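Local coordinates for protein hydroxylase, putative (Mycobacterium tuberculosis, PDB 3AFF) that probably hydroxylates the phenolic ring of the secosteroid 3-HSA with reduced flavin and dioxygen during the breakdown of cholesterol, as the oxygenase partner of a separate reductase, at residues T151-P156 against N193-K198; L170-E175 against R204-S209; L208-M213 against D372-Y377. All coordinates share one frame; numbering follows the deposited sequence.

Interaction 1: T151-P156 against N193-K198; sequences TFVGGP and NTLVVK
Leu195 on strand 193-198 points its side chain at Thr151 and Val153 of strand 150-159, inside the beta domain that follows the N-terminal helices in the acyl-CoA dehydrogenase fold. The two strands are not paired: the closest CA atoms, those of Val153 and Leu195, stand 8.5 Å apart, and side chains alone bridge the distance. The tight part lies at Thr151, which meets Leu195 tip to tip. With CG anti to the carbonyl carbon (chi1 -43°) and CD1 extended beyond it (chi2 164°), Leu195 brings CD1 to 3.3 Å from Thr151 OG1 and 4.0 Å from Thr151 CG2. That hydroxyl is hydrogen-bonded to Ser117 OG, so its polar need is met although a methyl lies against it. Toward Val153 the fit is looser, a single van der Waals touch. Farther along, Val197 turns to Ile171 of strand 162-172, and the outward-facing Lys198 ends at the surface. Leu195 also lies about 4 Å, side chain to side chain, from Ser119 and Ser142, both probable FMN-binding residues, which places this contact beside the probable flavin site. On the Val153 side, the approach is made by CG1, 4.1 Å from Leu195 CD1.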
ATOM      1  N   THR A 151     -51.557  21.028  -0.291  1.00 19.07           N
ATOM      2  CA  THR A 151     -50.236  20.689  -0.759  1.00 18.83           C
ATOM      3  C   THR A 151     -49.235  21.735  -0.342  1.00 18.68           C
ATOM      4  O   THR A 151     -49.564  22.924  -0.244  1.00 17.10           O
ATOM      5  CB  THR A 151     -50.197  20.518  -2.328  1.00 19.09           C
ATOM      6  OG1 THR A 151     -49.059  19.752  -2.660  1.00 18.39           O
ATOM      7  CG2 THR A 151     -50.173  21.918  -3.120  1.00 17.75           C
ATOM      8  N   PHE A 152     -47.986  21.301  -0.193  1.00 16.19           N
ATOM      9  CA  PHE A 152     -46.833  22.238  -0.227  1.00 15.71           C
ATOM     10  C   PHE A 152     -46.245  22.355  -1.621  1.00 15.33           C
ATOM     11  O   PHE A 152     -46.155  21.378  -2.325  1.00 16.85           O
ATOM     12  CB  PHE A 152     -45.692  21.748   0.672  1.00 14.93           C
ATOM     13  CG  PHE A 152     -46.082  21.552   2.135  1.00 17.03           C
ATOM     14  CD1 PHE A 152     -46.647  22.600   2.874  1.00 18.66           C
ATOM     15  CD2 PHE A 152     -45.846  20.335   2.764  1.00 15.95           C
ATOM     16  CE1 PHE A 152     -46.944  22.452   4.257  1.00 18.00           C
ATOM     17  CE2 PHE A 152     -46.184  20.180   4.162  1.00 17.02           C
ATOM     18  CZ  PHE A 152     -46.702  21.237   4.881  1.00 16.63           C
ATOM     19  N   VAL A 153     -45.805  23.543  -2.010  1.00 16.96           N
ATOM     20  CA  VAL A 153     -45.054  23.685  -3.267  1.00 16.68           C
ATOM     21  C   VAL A 153     -43.889  24.567  -2.860  1.00 16.40           C
ATOM     22  O   VAL A 153     -44.053  25.514  -2.077  1.00 16.99           O
ATOM     23  CB  VAL A 153     -45.894  24.378  -4.453  1.00 17.27           C
ATOM     24  CG1 VAL A 153     -46.900  23.413  -5.001  1.00 19.63           C
ATOM     25  CG2 VAL A 153     -46.538  25.676  -3.986  1.00 15.41           C
ATOM     26  N   GLY A 154     -42.715  24.243  -3.371  1.00 15.35           N
ATOM     27  CA  GLY A 154     -41.543  24.993  -3.068  1.00 14.85           C
ATOM     28  C   GLY A 154     -41.121  25.999  -4.128  1.00 15.17           C
ATOM     29  O   GLY A 154     -41.349  25.792  -5.299  1.00 15.33           O
ATOM     30  N   GLY A 155     -40.458  27.060  -3.680  1.00 15.60           N
ATOM     31  CA  GLY A 155     -39.953  28.070  -4.561  1.00 15.76           C
ATOM     32  C   GLY A 155     -39.522  29.297  -3.809  1.00 16.68           C
ATOM     33  O   GLY A 155     -39.724  29.408  -2.582  1.00 16.12           O
ATOM     34  N   PRO A 156     -38.918  30.258  -4.547  1.00 18.23           N
ATOM     35  CA  PRO A 156     -38.473  31.491  -3.951  1.00 18.71           C
ATOM     36  C   PRO A 156     -39.678  32.435  -3.794  1.00 19.72           C
ATOM     37  O   PRO A 156     -40.658  32.265  -4.477  1.00 21.01           O
ATOM     38  CB  PRO A 156     -37.490  32.059  -4.986  1.00 19.94           C
ATOM     39  CG  PRO A 156     -37.935  31.439  -6.325  1.00 20.30           C
ATOM     40  CD  PRO A 156     -38.666  30.167  -5.997  1.00 16.82           C
ATOM     41  N   ASN A 193     -48.238  12.719  -9.377  1.00 20.99           N
ATOM     42  CA  ASN A 193     -48.769  13.598 -10.429  1.00 22.25           C
ATOM     43  C   ASN A 193     -48.361  15.086 -10.315  1.00 21.84           C
ATOM     44  O   ASN A 193     -47.614  15.479  -9.411  1.00 21.92           O
ATOM     45  CB  ASN A 193     -50.289  13.384 -10.613  1.00 22.70           C
ATOM     46  CG  ASN A 193     -50.612  12.036 -11.248  1.00 23.77           C
ATOM     47  OD1 ASN A 193     -51.380  11.249 -10.707  1.00 28.52           O
ATOM     48  ND2 ASN A 193     -50.003  11.760 -12.378  1.00 20.51           N
ATOM     49  N   THR A 194     -48.797  15.904 -11.275  1.00 22.48           N
ATOM     50  CA  THR A 194     -48.356  17.284 -11.385  1.00 22.41           C
ATOM     51  C   THR A 194     -49.354  18.341 -10.906  1.00 24.08           C
ATOM     52  O   THR A 194     -50.564  18.229 -11.157  1.00 24.13           O
ATOM     53  CB  THR A 194     -47.943  17.529 -12.816  1.00 23.27           C
ATOM     54  OG1 THR A 194     -46.655  16.912 -12.960  1.00 23.24           O
ATOM     55  CG2 THR A 194     -47.814  18.999 -13.098  1.00 20.22           C
ATOM     56  N   LEU A 195     -48.861  19.382 -10.225  1.00 23.30           N
ATOM     57  CA  LEU A 195     -49.777  20.339  -9.543  1.00 22.48           C
ATOM     58  C   LEU A 195     -49.635  21.660 -10.263  1.00 21.91           C
ATOM     59  O   LEU A 195     -48.546  22.248 -10.304  1.00 20.42           O
ATOM     60  CB  LEU A 195     -49.421  20.519  -8.053  1.00 21.81           C
ATOM     61  CG  LEU A 195     -49.061  19.287  -7.210  1.00 22.65           C
ATOM     62  CD1 LEU A 195     -48.364  19.657  -5.879  1.00 21.31           C
ATOM     63  CD2 LEU A 195     -50.315  18.429  -6.996  1.00 22.38           C
ATOM     64  N   VAL A 196     -50.743  22.116 -10.834  1.00 22.55           N
ATOM     65  CA  VAL A 196     -50.730  23.356 -11.638  1.00 23.69           C
ATOM     66  C   VAL A 196     -51.398  24.469 -10.850  1.00 21.94           C
ATOM     67  O   VAL A 196     -52.494  24.319 -10.417  1.00 20.87           O
ATOM     68  CB  VAL A 196     -51.454  23.163 -13.021  1.00 24.07           C
ATOM     69  CG1 VAL A 196     -51.314  24.423 -13.901  1.00 24.29           C
ATOM     70  CG2 VAL A 196     -50.885  21.930 -13.754  1.00 27.53           C
ATOM     71  N   VAL A 197     -50.695  25.579 -10.661  1.00 22.14           N
ATOM     72  CA  VAL A 197     -51.114  26.616  -9.746  1.00 21.48           C
ATOM     73  C   VAL A 197     -51.066  27.887 -10.591  1.00 22.39           C
ATOM     74  O   VAL A 197     -50.040  28.187 -11.149  1.00 23.18           O
ATOM     75  CB  VAL A 197     -50.115  26.709  -8.502  1.00 20.86           C
ATOM     76  CG1 VAL A 197     -50.491  27.805  -7.580  1.00 20.31           C
ATOM     77  CG2 VAL A 197     -50.043  25.341  -7.737  1.00 19.76           C
ATOM     78  N   LYS A 198     -52.183  28.611 -10.677  1.00 23.86           N
ATOM     79  CA  LYS A 198     -52.229  29.856 -11.485  1.00 25.70           C
ATOM     80  C   LYS A 198     -52.814  30.996 -10.686  1.00 23.47           C
ATOM     81  O   LYS A 198     -53.992  30.940 -10.286  1.00 24.95           O
ATOM     82  CB  LYS A 198     -53.074  29.701 -12.761  1.00 25.74           C
ATOM     83  CG  LYS A 198     -53.258  28.297 -13.238  1.00 30.44           C
ATOM     84  CD  LYS A 198     -53.398  28.171 -14.811  1.00 31.76           C
ATOM     85  CE  LYS A 198     -53.790  26.708 -15.218  1.00 34.48           C
ATOM     86  NZ  LYS A 198     -54.887  26.036 -14.330  1.00 39.12           N
TER

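Interaction 2: L170-E175 against R204-S209; sequences LIPRSE and RHRFLS
Arg206 bends sharply at chi3 (-94°), which turns its guanidinium back along strand 162-172 toward Leu170 O, while Leu170 holds CG opposite its backbone N (chi1 176°) and lays its side chain across the arginine methylenes at about a right angle. Two hydrogen bonds tie this pair of residues. Leu170 N donates to Arg206 O at 2.9 Å in a nearly straight bond (175°), beside the antiparallel pairing of strands 162-172 and 207-209. In return, Arg206 NH1 donates to Leu170 O, also at 2.9 Å, with the carbonyl oxygen at the edge of the guanidinium and within its plane. Alongside these bonds, Leu170 CD2 lies 4.0 Å from Arg206 CD, and the leucine also packs on Ala103 and Val107 of helix 101-108. Pro172 adds its CD atom, 3.6 Å from Arg206 NH1.

Beyond the proline a 3-10 turn presents Glu175. Its OE1 stays 4.8 Å from Arg206 NH1, and one water accepts from Arg206 NH1 and donates to Glu175 OE1 at 2.6 Å. Arg206 NE forms a salt bridge with Glu106 OE2, so the contact ties the end of strand 162-172 in the beta domain to the segment entering strand 207-209 and to helix 101-108. Salt bridge, Leu170 carbonyl and water link together probably fix the guanidinium's position and rotation.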
ATOM      1  N   LEU A 170     -48.178  26.675   1.356  1.00 16.33           N
ATOM      2  CA  LEU A 170     -49.266  25.702   1.666  1.00 15.15           C
ATOM      3  C   LEU A 170     -50.567  26.103   0.983  1.00 16.01           C
ATOM      4  O   LEU A 170     -51.040  27.207   1.195  1.00 17.75           O
ATOM      5  CB  LEU A 170     -49.511  25.654   3.191  1.00 15.50           C
ATOM      6  CG  LEU A 170     -50.651  24.781   3.733  1.00 17.23           C
ATOM      7  CD1 LEU A 170     -50.432  23.250   3.392  1.00 16.16           C
ATOM      8  CD2 LEU A 170     -50.653  25.027   5.183  1.00 14.94           C
ATOM      9  N   ILE A 171     -51.166  25.248   0.176  1.00 16.45           N
ATOM     10  CA  ILE A 171     -52.240  25.748  -0.712  1.00 17.99           C
ATOM     11  C   ILE A 171     -53.311  24.687  -0.683  1.00 18.45           C
ATOM     12  O   ILE A 171     -52.956  23.499  -0.757  1.00 18.42           O
ATOM     13  CB  ILE A 171     -51.735  25.924  -2.161  1.00 17.65           C
ATOM     14  CG1 ILE A 171     -50.684  27.040  -2.230  1.00 17.20           C
ATOM     15  CG2 ILE A 171     -52.848  26.293  -3.082  1.00 18.95           C
ATOM     16  CD1 ILE A 171     -50.183  27.353  -3.671  1.00 17.87           C
ATOM     17  N   PRO A 172     -54.599  25.092  -0.567  1.00 18.20           N
ATOM     18  CA  PRO A 172     -55.677  24.099  -0.561  1.00 19.48           C
ATOM     19  C   PRO A 172     -56.040  23.544  -1.948  1.00 20.28           C
ATOM     20  O   PRO A 172     -55.852  24.213  -2.956  1.00 19.87           O
ATOM     21  CB  PRO A 172     -56.872  24.856   0.046  1.00 18.59           C
ATOM     22  CG  PRO A 172     -56.614  26.283  -0.311  1.00 18.01           C
ATOM     23  CD  PRO A 172     -55.107  26.467  -0.337  1.00 18.83           C
ATOM     24  N   ARG A 173     -56.586  22.329  -1.932  1.00 21.01           N
ATOM     25  CA  ARG A 173     -56.951  21.562  -3.126  1.00 23.79           C
ATOM     26  C   ARG A 173     -57.875  22.290  -4.150  1.00 24.11           C
ATOM     27  O   ARG A 173     -57.715  22.127  -5.371  1.00 24.72           O
ATOM     28  CB  ARG A 173     -57.476  20.188  -2.702  1.00 24.59           C
ATOM     29  CG  ARG A 173     -57.910  19.269  -3.863  1.00 27.40           C
ATOM     30  CD  ARG A 173     -56.785  18.442  -4.406  1.00 28.60           C
ATOM     31  NE  ARG A 173     -56.964  18.295  -5.853  1.00 32.92           N
ATOM     32  CZ  ARG A 173     -57.550  17.275  -6.468  1.00 37.95           C
ATOM     33  NH1 ARG A 173     -58.002  16.183  -5.782  1.00 40.59           N
ATOM     34  NH2 ARG A 173     -57.641  17.335  -7.790  1.00 33.64           N
ATOM     35  N   SER A 174     -58.780  23.133  -3.648  1.00 24.89           N
ATOM     36  CA  SER A 174     -59.623  23.980  -4.494  1.00 24.59           C
ATOM     37  C   SER A 174     -58.847  24.972  -5.352  1.00 25.01           C
ATOM     38  O   SER A 174     -59.372  25.453  -6.362  1.00 24.35           O
ATOM     39  CB  SER A 174     -60.627  24.758  -3.630  1.00 25.08           C
ATOM     40  OG  SER A 174     -59.964  25.606  -2.682  1.00 25.57           O
ATOM     41  N   GLU A 175     -57.607  25.277  -4.960  1.00 24.87           N
ATOM     42  CA  GLU A 175     -56.771  26.243  -5.681  1.00 24.65           C
ATOM     43  C   GLU A 175     -55.710  25.720  -6.647  1.00 24.34           C
ATOM     44  O   GLU A 175     -55.027  26.537  -7.271  1.00 23.77           O
ATOM     45  CB  GLU A 175     -56.195  27.259  -4.701  1.00 25.48           C
ATOM     46  CG  GLU A 175     -57.351  28.121  -4.181  1.00 29.77           C
ATOM     47  CD  GLU A 175     -57.041  28.893  -2.957  1.00 35.31           C
ATOM     48  OE1 GLU A 175     -55.914  28.858  -2.485  1.00 35.50           O
ATOM     49  OE2 GLU A 175     -57.963  29.552  -2.434  1.00 41.66           O
ATOM     50  N   ARG A 204     -49.432  35.272   4.209  1.00 19.56           N
ATOM     51  CA  ARG A 204     -48.132  35.074   4.872  1.00 20.59           C
ATOM     52  C   ARG A 204     -48.000  33.900   5.857  1.00 20.54           C
ATOM     53  O   ARG A 204     -46.914  33.295   5.975  1.00 21.39           O
ATOM     54  CB  ARG A 204     -47.600  36.389   5.476  1.00 20.40           C
ATOM     55  CG  ARG A 204     -47.071  37.346   4.346  1.00 21.08           C
ATOM     56  CD  ARG A 204     -46.224  38.434   4.856  1.00 24.28           C
ATOM     57  NE  ARG A 204     -46.964  39.334   5.768  1.00 27.98           N
ATOM     58  CZ  ARG A 204     -47.542  40.458   5.346  1.00 28.28           C
ATOM     59  NH1 ARG A 204     -47.486  40.789   4.058  1.00 25.75           N
ATOM     60  NH2 ARG A 204     -48.152  41.246   6.197  1.00 26.23           N
ATOM     61  N   HIS A 205     -49.079  33.562   6.545  1.00 19.53           N
ATOM     62  CA  HIS A 205     -49.031  32.512   7.515  1.00 19.14           C
ATOM     63  C   HIS A 205     -49.011  31.158   6.810  1.00 19.88           C
ATOM     64  O   HIS A 205     -48.791  30.130   7.471  1.00 19.31           O
ATOM     65  CB  HIS A 205     -50.179  32.584   8.575  1.00 19.28           C
ATOM     66  CG  HIS A 205     -51.550  32.469   7.982  1.00 18.03           C
ATOM     67  ND1 HIS A 205     -52.194  33.535   7.387  1.00 19.16           N
ATOM     68  CD2 HIS A 205     -52.366  31.406   7.830  1.00 15.02           C
ATOM     69  CE1 HIS A 205     -53.356  33.139   6.913  1.00 16.07           C
ATOM     70  NE2 HIS A 205     -53.481  31.849   7.157  1.00 18.56           N
ATOM     71  N   ARG A 206     -49.226  31.155   5.478  1.00 18.32           N
ATOM     72  CA  ARG A 206     -49.118  29.899   4.762  1.00 17.66           C
ATOM     73  C   ARG A 206     -47.875  29.780   3.853  1.00 16.72           C
ATOM     74  O   ARG A 206     -47.868  29.055   2.899  1.00 16.20           O
ATOM     75  CB  ARG A 206     -50.422  29.564   4.043  1.00 16.33           C
ATOM     76  CG  ARG A 206     -51.557  29.103   4.970  1.00 20.31           C
ATOM     77  CD  ARG A 206     -52.641  28.312   4.246  1.00 19.54           C
ATOM     78  NE  ARG A 206     -53.737  29.188   3.821  1.00 20.52           N
ATOM     79  CZ  ARG A 206     -54.056  29.482   2.551  1.00 22.05           C
ATOM     80  NH1 ARG A 206     -53.358  28.961   1.526  1.00 17.54           N
ATOM     81  NH2 ARG A 206     -55.058  30.349   2.283  1.00 22.41           N
ATOM     82  N   PHE A 207     -46.827  30.480   4.210  1.00 17.23           N
ATOM     83  CA  PHE A 207     -45.517  30.265   3.651  1.00 17.89           C
ATOM     84  C   PHE A 207     -44.591  30.023   4.822  1.00 17.96           C
ATOM     85  O   PHE A 207     -44.653  30.798   5.769  1.00 18.41           O
ATOM     86  CB  PHE A 207     -45.003  31.538   2.980  1.00 16.04           C
ATOM     87  CG  PHE A 207     -43.528  31.504   2.604  1.00 16.22           C
ATOM     88  CD1 PHE A 207     -43.095  30.764   1.475  1.00 17.29           C
ATOM     89  CD2 PHE A 207     -42.593  32.283   3.278  1.00 15.40           C
ATOM     90  CE1 PHE A 207     -41.749  30.727   1.075  1.00 14.81           C
ATOM     91  CE2 PHE A 207     -41.227  32.255   2.895  1.00 17.45           C
ATOM     92  CZ  PHE A 207     -40.824  31.499   1.769  1.00 18.29           C
ATOM     93  N   LEU A 208     -43.656  29.059   4.700  1.00 16.51           N
ATOM     94  CA  LEU A 208     -42.671  28.835   5.740  1.00 16.81           C
ATOM     95  C   LEU A 208     -41.292  28.762   5.061  1.00 16.43           C
ATOM     96  O   LEU A 208     -41.077  27.909   4.172  1.00 14.36           O
ATOM     97  CB  LEU A 208     -42.961  27.525   6.515  1.00 17.71           C
ATOM     98  CG  LEU A 208     -41.843  27.116   7.490  1.00 18.04           C
ATOM     99  CD1 LEU A 208     -41.718  28.166   8.573  1.00 20.08           C
ATOM    100  CD2 LEU A 208     -42.077  25.744   8.103  1.00 15.80           C
ATOM    101  N   SER A 209     -40.400  29.665   5.480  1.00 15.86           N
ATOM    102  CA  SER A 209     -39.054  29.798   4.937  1.00 17.40           C
ATOM    103  C   SER A 209     -38.133  28.655   5.426  1.00 18.13           C
ATOM    104  O   SER A 209     -38.244  28.190   6.577  1.00 18.42           O
ATOM    105  CB  SER A 209     -38.540  31.139   5.428  1.00 17.07           C
ATOM    106  OG  SER A 209     -37.206  31.397   5.043  1.00 23.15           O
TER
HETATM  107  O   HOH W   1     -54.154  30.045  -0.906  1.00 18.60           O
HETATM  108  O   HOH W   2     -57.629  30.232   0.152  1.00 58.89           O

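Interaction 3: L208-M213 against D372-Y377; sequences LSYKAM and DPERAY
Tyr210 and Glu374 meet at the end of the tyrosine ring, where Glu374 OE2 lies 4.0 Å from Tyr210 CE2 and 4.1 Å from Tyr210 OH. The carboxylate and ring planes stand 83° apart, almost perpendicular. Tyr377 supplies the other touch: its CE2 reaches the edge of the Tyr210 ring, 4.4 Å from Tyr210 CE2. These are van der Waals contacts between buried side chains, and the carboxylate finds its strong partners elsewhere. Glu374 OE2 accepts a hydrogen bond from Trp233 NE1, while OE1 forms a salt bridge with Arg323; together they fix both oxygens of a charge placed in the interior and would probably favour its ionised form. Glu374 is extended beyond CG (chi2 -158°), which carries the carboxylate away from its own backbone to this meeting point.

In the acyl-CoA dehydrogenase fold the contact joins the exit of the beta domain to the C-terminal helical domain: strand 207-209 runs into helix 210-214, and helix 374-377 follows helix 354-370. The side chain of Tyr210 is also about 4 Å from that of Tyr120, a probable FMN-binding residue.

Further out, capping bonds support both short helices. Ser209, the N-cap residue, accepts from Lys211 N through OG, and that hydroxyl is also hydrogen-bonded to Asp165. Asp372, before the turn that leads into helix 374-377, takes the N-H of Glu374 on OD1 at 2.6 Å, nearly in line with its C-O bond, and so helps to place the glutamate. Pro373 O accepts from both Ala376 N and Tyr377 N and sits 3.4 Å above one face of the Tyr377 ring, toward its rim. The Tyr377 ring packs edge-to-face with Phe166 and touches Phe380 of the second subunit.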
ATOM      1  N   LEU A 208     -43.656  29.059   4.700  1.00 16.51           N
ATOM      2  CA  LEU A 208     -42.671  28.835   5.740  1.00 16.81           C
ATOM      3  C   LEU A 208     -41.292  28.762   5.061  1.00 16.43           C
ATOM      4  O   LEU A 208     -41.077  27.909   4.172  1.00 14.36           O
ATOM      5  CB  LEU A 208     -42.961  27.525   6.515  1.00 17.71           C
ATOM      6  CG  LEU A 208     -41.843  27.116   7.490  1.00 18.04           C
ATOM      7  CD1 LEU A 208     -41.718  28.166   8.573  1.00 20.08           C
ATOM      8  CD2 LEU A 208     -42.077  25.744   8.103  1.00 15.80           C
ATOM      9  N   SER A 209     -40.400  29.665   5.480  1.00 15.86           N
ATOM     10  CA  SER A 209     -39.054  29.798   4.937  1.00 17.40           C
ATOM     11  C   SER A 209     -38.133  28.655   5.426  1.00 18.13           C
ATOM     12  O   SER A 209     -38.244  28.190   6.577  1.00 18.42           O
ATOM     13  CB  SER A 209     -38.540  31.139   5.428  1.00 17.07           C
ATOM     14  OG  SER A 209     -37.206  31.397   5.043  1.00 23.15           O
ATOM     15  N   TYR A 210     -37.243  28.217   4.554  1.00 19.61           N
ATOM     16  CA  TYR A 210     -36.191  27.237   4.908  1.00 19.91           C
ATOM     17  C   TYR A 210     -35.265  27.869   5.943  1.00 22.28           C
ATOM     18  O   TYR A 210     -34.783  27.162   6.840  1.00 22.87           O
ATOM     19  CB  TYR A 210     -35.393  26.868   3.667  1.00 19.43           C
ATOM     20  CG  TYR A 210     -36.032  25.816   2.799  1.00 19.79           C
ATOM     21  CD1 TYR A 210     -37.348  25.374   3.044  1.00 16.76           C
ATOM     22  CD2 TYR A 210     -35.319  25.227   1.750  1.00 15.80           C
ATOM     23  CE1 TYR A 210     -37.941  24.391   2.264  1.00 14.87           C
ATOM     24  CE2 TYR A 210     -35.948  24.206   0.920  1.00 17.64           C
ATOM     25  CZ  TYR A 210     -37.235  23.838   1.189  1.00 17.15           C
ATOM     26  OH  TYR A 210     -37.870  22.884   0.454  1.00 23.26           O
ATOM     27  N   LYS A 211     -35.079  29.206   5.885  1.00 21.77           N
ATOM     28  CA  LYS A 211     -34.230  29.865   6.833  1.00 23.11           C
ATOM     29  C   LYS A 211     -34.805  29.697   8.277  1.00 23.16           C
ATOM     30  O   LYS A 211     -34.107  29.246   9.219  1.00 22.38           O
ATOM     31  CB  LYS A 211     -34.048  31.304   6.417  1.00 22.35           C
ATOM     32  CG  LYS A 211     -33.236  32.107   7.447  1.00 26.49           C
ATOM     33  CD  LYS A 211     -33.275  33.628   7.235  1.00 29.12           C
ATOM     34  CE  LYS A 211     -32.047  34.285   7.926  1.00 39.40           C
ATOM     35  NZ  LYS A 211     -30.716  33.549   7.555  1.00 41.79           N
ATOM     36  N   ALA A 212     -36.095  30.002   8.423  1.00 23.24           N
ATOM     37  CA  ALA A 212     -36.818  29.896   9.671  1.00 23.55           C
ATOM     38  C   ALA A 212     -36.846  28.494  10.253  1.00 23.99           C
ATOM     39  O   ALA A 212     -36.683  28.301  11.465  1.00 24.95           O
ATOM     40  CB  ALA A 212     -38.299  30.476   9.500  1.00 23.08           C
ATOM     41  N   MET A 213     -37.097  27.501   9.414  1.00 24.67           N
ATOM     42  CA  MET A 213     -37.029  26.113   9.843  1.00 26.35           C
ATOM     43  C   MET A 213     -35.591  25.816  10.397  1.00 27.58           C
ATOM     44  O   MET A 213     -35.407  25.345  11.560  1.00 28.49           O
ATOM     45  CB  MET A 213     -37.440  25.278   8.629  1.00 27.25           C
ATOM     46  CG  MET A 213     -37.527  23.793   8.731  1.00 27.63           C
ATOM     47  SD  MET A 213     -38.830  23.296   7.544  1.00 27.00           S
ATOM     48  CE  MET A 213     -38.094  24.011   6.015  1.00 23.02           C
ATOM     49  N   ASP A 372     -32.489  15.360  -6.714  1.00 24.22           N
ATOM     50  CA  ASP A 372     -32.977  16.283  -5.688  1.00 24.62           C
ATOM     51  C   ASP A 372     -32.179  17.573  -5.778  1.00 22.83           C
ATOM     52  O   ASP A 372     -30.979  17.528  -5.736  1.00 21.03           O
ATOM     53  CB  ASP A 372     -32.905  15.711  -4.262  1.00 25.73           C
ATOM     54  CG  ASP A 372     -33.676  16.606  -3.263  1.00 31.95           C
ATOM     55  OD1 ASP A 372     -33.296  17.776  -3.160  1.00 33.01           O
ATOM     56  OD2 ASP A 372     -34.724  16.200  -2.677  1.00 40.27           O
ATOM     57  N   PRO A 373     -32.842  18.731  -5.938  1.00 22.52           N
ATOM     58  CA  PRO A 373     -32.050  19.992  -5.925  1.00 21.65           C
ATOM     59  C   PRO A 373     -31.266  20.336  -4.637  1.00 21.87           C
ATOM     60  O   PRO A 373     -30.314  21.130  -4.651  1.00 22.07           O
ATOM     61  CB  PRO A 373     -33.099  21.068  -6.256  1.00 21.18           C
ATOM     62  CG  PRO A 373     -34.411  20.468  -5.923  1.00 22.72           C
ATOM     63  CD  PRO A 373     -34.269  18.972  -6.210  1.00 23.23           C
ATOM     64  N   GLU A 374     -31.650  19.763  -3.509  1.00 22.75           N
ATOM     65  CA  GLU A 374     -30.951  20.067  -2.291  1.00 25.09           C
ATOM     66  C   GLU A 374     -29.542  19.565  -2.304  1.00 26.31           C
ATOM     67  O   GLU A 374     -28.720  20.027  -1.539  1.00 28.45           O
ATOM     68  CB  GLU A 374     -31.645  19.445  -1.112  1.00 26.00           C
ATOM     69  CG  GLU A 374     -33.038  19.945  -0.924  1.00 27.87           C
ATOM     70  CD  GLU A 374     -33.541  19.739   0.541  1.00 30.66           C
ATOM     71  OE1 GLU A 374     -32.926  18.909   1.319  1.00 27.86           O
ATOM     72  OE2 GLU A 374     -34.557  20.421   0.850  1.00 24.45           O
ATOM     73  N   ARG A 375     -29.227  18.620  -3.169  1.00 27.69           N
ATOM     74  CA  ARG A 375     -27.825  18.254  -3.339  1.00 28.59           C
ATOM     75  C   ARG A 375     -27.034  19.489  -3.787  1.00 27.88           C
ATOM     76  O   ARG A 375     -25.855  19.588  -3.520  1.00 29.28           O
ATOM     77  CB  ARG A 375     -27.662  17.130  -4.371  1.00 29.29           C
ATOM     78  CG  ARG A 375     -28.318  15.849  -3.984  1.00 33.29           C
ATOM     79  CD  ARG A 375     -28.302  14.863  -5.155  1.00 40.94           C
ATOM     80  NE  ARG A 375     -26.927  14.508  -5.530  1.00 45.39           N
ATOM     81  CZ  ARG A 375     -26.494  14.371  -6.790  1.00 49.58           C
ATOM     82  NH1 ARG A 375     -27.321  14.558  -7.825  1.00 48.48           N
ATOM     83  NH2 ARG A 375     -25.217  14.059  -7.024  1.00 50.66           N
ATOM     84  N   ALA A 376     -27.666  20.447  -4.456  1.00 25.23           N
ATOM     85  CA  ALA A 376     -26.910  21.615  -4.837  1.00 23.91           C
ATOM     86  C   ALA A 376     -27.040  22.673  -3.753  1.00 22.82           C
ATOM     87  O   ALA A 376     -26.091  23.372  -3.464  1.00 22.97           O
ATOM     88  CB  ALA A 376     -27.380  22.128  -6.178  1.00 24.53           C
ATOM     89  N   TYR A 377     -28.212  22.786  -3.124  1.00 22.58           N
ATOM     90  CA  TYR A 377     -28.422  23.877  -2.145  1.00 22.47           C
ATOM     91  C   TYR A 377     -27.355  23.898  -1.058  1.00 21.90           C
ATOM     92  O   TYR A 377     -26.938  24.923  -0.576  1.00 22.84           O
ATOM     93  CB  TYR A 377     -29.798  23.839  -1.478  1.00 20.85           C
ATOM     94  CG  TYR A 377     -30.993  23.933  -2.374  1.00 21.77           C
ATOM     95  CD1 TYR A 377     -30.891  24.328  -3.741  1.00 17.57           C
ATOM     96  CD2 TYR A 377     -32.261  23.679  -1.843  1.00 17.84           C
ATOM     97  CE1 TYR A 377     -32.041  24.391  -4.548  1.00 17.02           C
ATOM     98  CE2 TYR A 377     -33.373  23.735  -2.636  1.00 20.97           C
ATOM     99  CZ  TYR A 377     -33.266  24.078  -3.974  1.00 17.95           C
ATOM    100  OH  TYR A 377     -34.400  24.070  -4.691  1.00 20.13           O
TER

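Overall arrangement
Interactions 1 and 2 belong to the same sheet and touch directly, Thr151 O lying 2.9 Å from Ile171 N in a probable hydrogen bond between neighbouring strands 150-159 and 162-172. Interaction 1 is buried and made by methyl groups and one hydroxyl, without polar bonds across it, joining strands that do not pair; interaction 2, only partly buried, relies on a backbone bond, a guanidinium and bound water. Interaction 3 is buried again but mixes aromatic rings with an ionic group, and lies where sheet gives way to helices. It shares Leu208 and Ser209 with interaction 2, so strand 207-209 links them, though their centres are 17 Å apart. Interactions 1 and 3 do not touch.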